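Local atomic coordinates of peptidase, C14 family (PDB entry 3BIJ), a protein that is of uncharacterised function but carries a caspase-type domain of the C14 peptidase family, and so probably acts as a cysteine endopeptidase. Residues A[2-14]-A[70-83]. Residues are numbered along the deposited sequence; the frame is centred on the assembly and turned at random.
Sequences PKGIALALGLNAV and ALGKGDIFMLSYSG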
loop_
_atom_site.group_PDB
_atom_site.type_symbol
_atom_site.label_atom_id
_atom_site.label_comp_id
_atom_site.label_asym_id
_atom_site.label_seq_id
_atom_site.Cartn_x
_atom_site.Cartn_y
_atom_site.Cartn_z
ATOM N N PRO A 2 48.930 -6.194 24.756
ATOM C CA PRO A 2 48.047 -6.070 23.561
ATOM C C PRO A 2 47.625 -4.622 23.313
ATOM O O PRO A 2 47.113 -3.967 24.209
ATOM C CB PRO A 2 46.837 -6.951 23.830
ATOM C CG PRO A 2 47.462 -8.032 24.696
ATOM C CD PRO A 2 48.467 -7.301 25.610
ATOM N N LYS A 3 47.838 -4.114 22.107
ATOM C CA LYS A 3 47.443 -2.736 21.810
ATOM C C LYS A 3 46.367 -2.715 20.722
ATOM O O LYS A 3 45.852 -3.768 20.340
ATOM C CB LYS A 3 48.666 -1.915 21.383
ATOM C CG LYS A 3 49.525 -2.600 20.334
ATOM C CD LYS A 3 50.849 -1.894 20.160
ATOM C CE LYS A 3 51.734 -2.640 19.179
ATOM N NZ LYS A 3 52.194 -3.938 19.744
ATOM N N GLY A 4 46.025 -1.536 20.210
ATOM C CA GLY A 4 44.992 -1.497 19.190
ATOM C C GLY A 4 44.998 -0.292 18.272
ATOM O O GLY A 4 45.226 0.834 18.715
ATOM N N ILE A 5 44.749 -0.537 16.987
ATOM C CA ILE A 5 44.703 0.521 15.985
ATOM C C ILE A 5 43.364 0.447 15.267
ATOM O O ILE A 5 42.965 -0.608 14.779
ATOM C CB ILE A 5 45.824 0.377 14.926
ATOM C CG1 ILE A 5 47.187 0.587 15.572
ATOM C CG2 ILE A 5 45.584 1.362 13.783
ATOM C CD1 ILE A 5 48.347 0.352 14.639
ATOM N N ALA A 6 42.684 1.580 15.197
ATOM C CA ALA A 6 41.396 1.648 14.546
ATOM C C ALA A 6 41.427 2.635 13.379
ATOM O O ALA A 6 42.127 3.655 13.426
ATOM C CB ALA A 6 40.331 2.061 15.562
ATOM N N LEU A 7 40.658 2.316 12.339
ATOM C CA LEU A 7 40.534 3.149 11.144
ATOM C C LEU A 7 39.038 3.350 10.860
ATOM O O LEU A 7 38.359 2.430 10.409
ATOM C CB LEU A 7 41.173 2.459 9.935
ATOM C CG LEU A 7 41.874 3.325 8.885
ATOM C CD1 LEU A 7 41.968 2.537 7.578
ATOM C CD2 LEU A 7 41.139 4.618 8.662
ATOM N N ALA A 8 38.530 4.548 11.132
ATOM C CA ALA A 8 37.126 4.849 10.907
ATOM C C ALA A 8 37.012 5.594 9.587
ATOM O O ALA A 8 37.597 6.664 9.418
ATOM C CB ALA A 8 36.576 5.707 12.055
ATOM N N LEU A 9 36.266 5.016 8.652
ATOM C CA LEU A 9 36.075 5.611 7.344
ATOM C C LEU A 9 34.631 6.021 7.175
ATOM O O LEU A 9 33.718 5.261 7.497
ATOM C CB LEU A 9 36.427 4.613 6.248
ATOM C CG LEU A 9 37.831 3.995 6.269
ATOM C CD1 LEU A 9 37.955 2.976 5.142
ATOM C CD2 LEU A 9 38.876 5.089 6.114
ATOM N N GLY A 10 34.425 7.224 6.657
ATOM C CA GLY A 10 33.082 7.724 6.433
ATOM C C GLY A 10 33.065 8.606 5.197
ATOM O O GLY A 10 33.812 9.585 5.111
ATOM N N LEU A 11 32.226 8.259 4.225
ATOM C CA LEU A 11 32.145 9.046 3.003
ATOM C C LEU A 11 30.721 9.383 2.644
ATOM O O LEU A 11 29.996 8.535 2.131
ATOM C CB LEU A 11 32.759 8.290 1.831
ATOM C CG LEU A 11 34.199 7.838 2.020
ATOM C CD1 LEU A 11 34.226 6.422 2.555
ATOM C CD2 LEU A 11 34.913 7.922 0.688
ATOM N N ASN A 12 30.291 10.606 2.907
ATOM C CA ASN A 12 28.931 10.923 2.523
ATOM C C ASN A 12 28.928 11.733 1.227
ATOM O O ASN A 12 28.039 12.544 0.971
ATOM C CB ASN A 12 28.187 11.631 3.652
ATOM C CG ASN A 12 29.015 12.655 4.316
ATOM O OD1 ASN A 12 29.768 13.369 3.657
ATOM N ND2 ASN A 12 28.890 12.756 5.633
ATOM N N ALA A 13 29.954 11.477 0.417
ATOM C CA ALA A 13 30.120 12.082 -0.896
ATOM C C ALA A 13 31.373 11.495 -1.523
ATOM O O ALA A 13 32.260 11.012 -0.815
ATOM C CB ALA A 13 30.247 13.597 -0.793
ATOM N N VAL A 14 31.421 11.492 -2.850
ATOM C CA VAL A 14 32.583 10.997 -3.580
ATOM C C VAL A 14 32.879 11.963 -4.723
ATOM O O VAL A 14 32.093 12.868 -5.002
ATOM C CB VAL A 14 32.364 9.581 -4.150
ATOM C CG1 VAL A 14 32.098 8.616 -3.011
ATOM C CG2 VAL A 14 31.231 9.566 -5.161
ATOM N N ALA A 70 52.600 -2.531 11.865
ATOM C CA ALA A 70 52.745 -2.108 13.251
ATOM C C ALA A 70 52.404 -3.184 14.276
ATOM O O ALA A 70 53.277 -3.691 14.976
ATOM C CB ALA A 70 51.900 -0.874 13.507
ATOM N N LEU A 71 51.130 -3.537 14.363
ATOM C CA LEU A 71 50.716 -4.515 15.344
ATOM C C LEU A 71 51.081 -5.955 15.021
ATOM O O LEU A 71 51.304 -6.326 13.863
ATOM C CB LEU A 71 49.218 -4.362 15.625
ATOM C CG LEU A 71 48.349 -3.992 14.433
ATOM C CD1 LEU A 71 48.107 -5.238 13.609
ATOM C CD2 LEU A 71 47.030 -3.388 14.900
ATOM N N GLY A 72 51.176 -6.751 16.080
ATOM C CA GLY A 72 51.524 -8.149 15.943
ATOM C C GLY A 72 50.685 -9.047 16.833
ATOM O O GLY A 72 49.646 -8.631 17.356
ATOM N N LYS A 73 51.147 -10.283 16.996
ATOM C CA LYS A 73 50.468 -11.291 17.809
ATOM C C LYS A 73 49.917 -10.722 19.105
ATOM O O LYS A 73 50.656 -10.185 19.932
ATOM C CB LYS A 73 51.418 -12.465 18.117
ATOM C CG LYS A 73 52.725 -12.087 18.853
ATOM C CD LYS A 73 53.716 -13.273 18.977
ATOM C CE LYS A 73 54.997 -12.893 19.753
ATOM N NZ LYS A 73 55.797 -11.767 19.162
ATOM N N GLY A 74 48.607 -10.845 19.275
ATOM C CA GLY A 74 47.975 -10.334 20.478
ATOM C C GLY A 74 47.286 -8.989 20.297
ATOM O O GLY A 74 46.345 -8.661 21.018
ATOM N N ASP A 75 47.748 -8.199 19.337
ATOM C CA ASP A 75 47.143 -6.903 19.119
ATOM C C ASP A 75 45.830 -7.057 18.368
ATOM O O ASP A 75 45.408 -8.173 18.053
ATOM C CB ASP A 75 48.093 -5.995 18.342
ATOM C CG ASP A 75 49.455 -5.875 19.003
ATOM O OD1 ASP A 75 49.505 -5.795 20.249
ATOM O OD2 ASP A 75 50.468 -5.848 18.271
ATOM N N ILE A 76 45.187 -5.931 18.078
ATOM C CA ILE A 76 43.920 -5.946 17.367
ATOM C C ILE A 76 43.707 -4.711 16.482
ATOM O O ILE A 76 43.888 -3.570 16.911
ATOM C CB ILE A 76 42.755 -6.046 18.358
ATOM C CG1 ILE A 76 41.421 -5.943 17.602
ATOM C CG2 ILE A 76 42.862 -4.943 19.414
ATOM C CD1 ILE A 76 40.190 -6.113 18.479
ATOM N N PHE A 77 43.308 -4.957 15.244
ATOM C CA PHE A 77 43.049 -3.897 14.288
ATOM C C PHE A 77 41.544 -3.761 14.087
ATOM O O PHE A 77 40.843 -4.755 13.906
ATOM C CB PHE A 77 43.711 -4.226 12.956
ATOM C CG PHE A 77 43.404 -3.240 11.876
ATOM C CD1 PHE A 77 43.773 -1.912 12.006
ATOM C CD2 PHE A 77 42.752 -3.638 10.717
ATOM C CE1 PHE A 77 43.498 -0.987 10.994
ATOM C CE2 PHE A 77 42.471 -2.722 9.696
ATOM C CZ PHE A 77 42.847 -1.398 9.838
HETATM N N MSE A 78 41.046 -2.532 14.129
HETATM C CA MSE A 78 39.632 -2.295 13.930
HETATM C C MSE A 78 39.398 -1.424 12.704
HETATM O O MSE A 78 39.957 -0.328 12.591
HETATM C CB MSE A 78 39.022 -1.601 15.139
HETATM C CG MSE A 78 37.524 -1.536 15.068
HETATM SE SE MSE A 78 36.743 -0.397 16.377
HETATM C CE MSE A 78 35.614 0.653 15.229
ATOM N N LEU A 79 38.561 -1.909 11.792
ATOM C CA LEU A 79 38.231 -1.168 10.579
ATOM C C LEU A 79 36.729 -0.989 10.465
ATOM O O LEU A 79 35.993 -1.967 10.392
ATOM C CB LEU A 79 38.736 -1.913 9.340
ATOM C CG LEU A 79 38.333 -1.369 7.960
ATOM C CD1 LEU A 79 38.710 0.101 7.828
ATOM C CD2 LEU A 79 39.048 -2.190 6.876
ATOM N N SER A 80 36.275 0.255 10.461
ATOM C CA SER A 80 34.855 0.518 10.323
ATOM C C SER A 80 34.698 1.328 9.047
ATOM O O SER A 80 35.573 2.124 8.712
ATOM C CB SER A 80 34.305 1.303 11.517
ATOM O OG SER A 80 34.860 2.599 11.569
ATOM N N TYR A 81 33.594 1.117 8.334
ATOM C CA TYR A 81 33.359 1.820 7.084
ATOM C C TYR A 81 31.902 2.133 6.816
ATOM O O TYR A 81 31.033 1.264 6.907
ATOM C CB TYR A 81 33.911 1.003 5.902
ATOM C CG TYR A 81 33.494 1.497 4.521
ATOM C CD1 TYR A 81 32.360 0.988 3.872
ATOM C CD2 TYR A 81 34.221 2.493 3.874
ATOM C CE1 TYR A 81 31.970 1.468 2.614
ATOM C CE2 TYR A 81 33.840 2.983 2.626
ATOM C CZ TYR A 81 32.715 2.471 2.000
ATOM O OH TYR A 81 32.334 2.966 0.771
ATOM N N SER A 82 31.643 3.391 6.493
ATOM C CA SER A 82 30.309 3.813 6.138
ATOM C C SER A 82 30.444 4.570 4.836
ATOM O O SER A 82 31.106 5.607 4.760
ATOM C CB SER A 82 29.679 4.677 7.229
ATOM O OG SER A 82 29.227 3.859 8.289
ATOM N N GLY A 83 29.843 4.006 3.800
ATOM C CA GLY A 83 29.889 4.613 2.486
ATOM C C GLY A 83 29.102 3.738 1.539
ATOM O O GLY A 83 28.400 2.828 1.975
HETATM O O HOH W 1 33.448 4.160 9.994
#
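Parallel strands 4-10 and 76-82 pair side by side within the central sheet, from K3 and D75, just ahead of the strands, to L11 just past the end of the first and S82 at the end of the second. Backbone bonds run from I76 N to K3 O through to L11 N to S82 O; L7 N reaches M78 O at 2.7 Å. At the start D75 holds both the backbone N and the NZ of K3. Its OD1 takes K3 N (3.0 Å, N-H...O 167°), and its OD2 meets K3 NZ at 3.0 Å in a salt bridge. The lysine chain bends at its last torsion (chi4 -69°), which turns NZ to the syn side of OD2, tilted 35° from the carboxylate plane. With an alanine here instead of D75, K3 would probably lose both the counter-charge for NZ and the acceptor for its backbone N. The strands belong to the alpha/beta/alpha sandwich of the caspase-type fold. I5, L7, L9, F77, L79 and Y81 lie on one face, and helix 57-70 packs on I5, L7, L9 and F77. L79 CD1 lies 4.0 Å from L7 CB, and L9 CB sits at the edge of the Y81 ring, 3.9 Å from CD2. On the face toward helix 29-42, A6 CB packs on M78 CB at 3.9 Å. A water donates to L9 O and also bonds S80 OG.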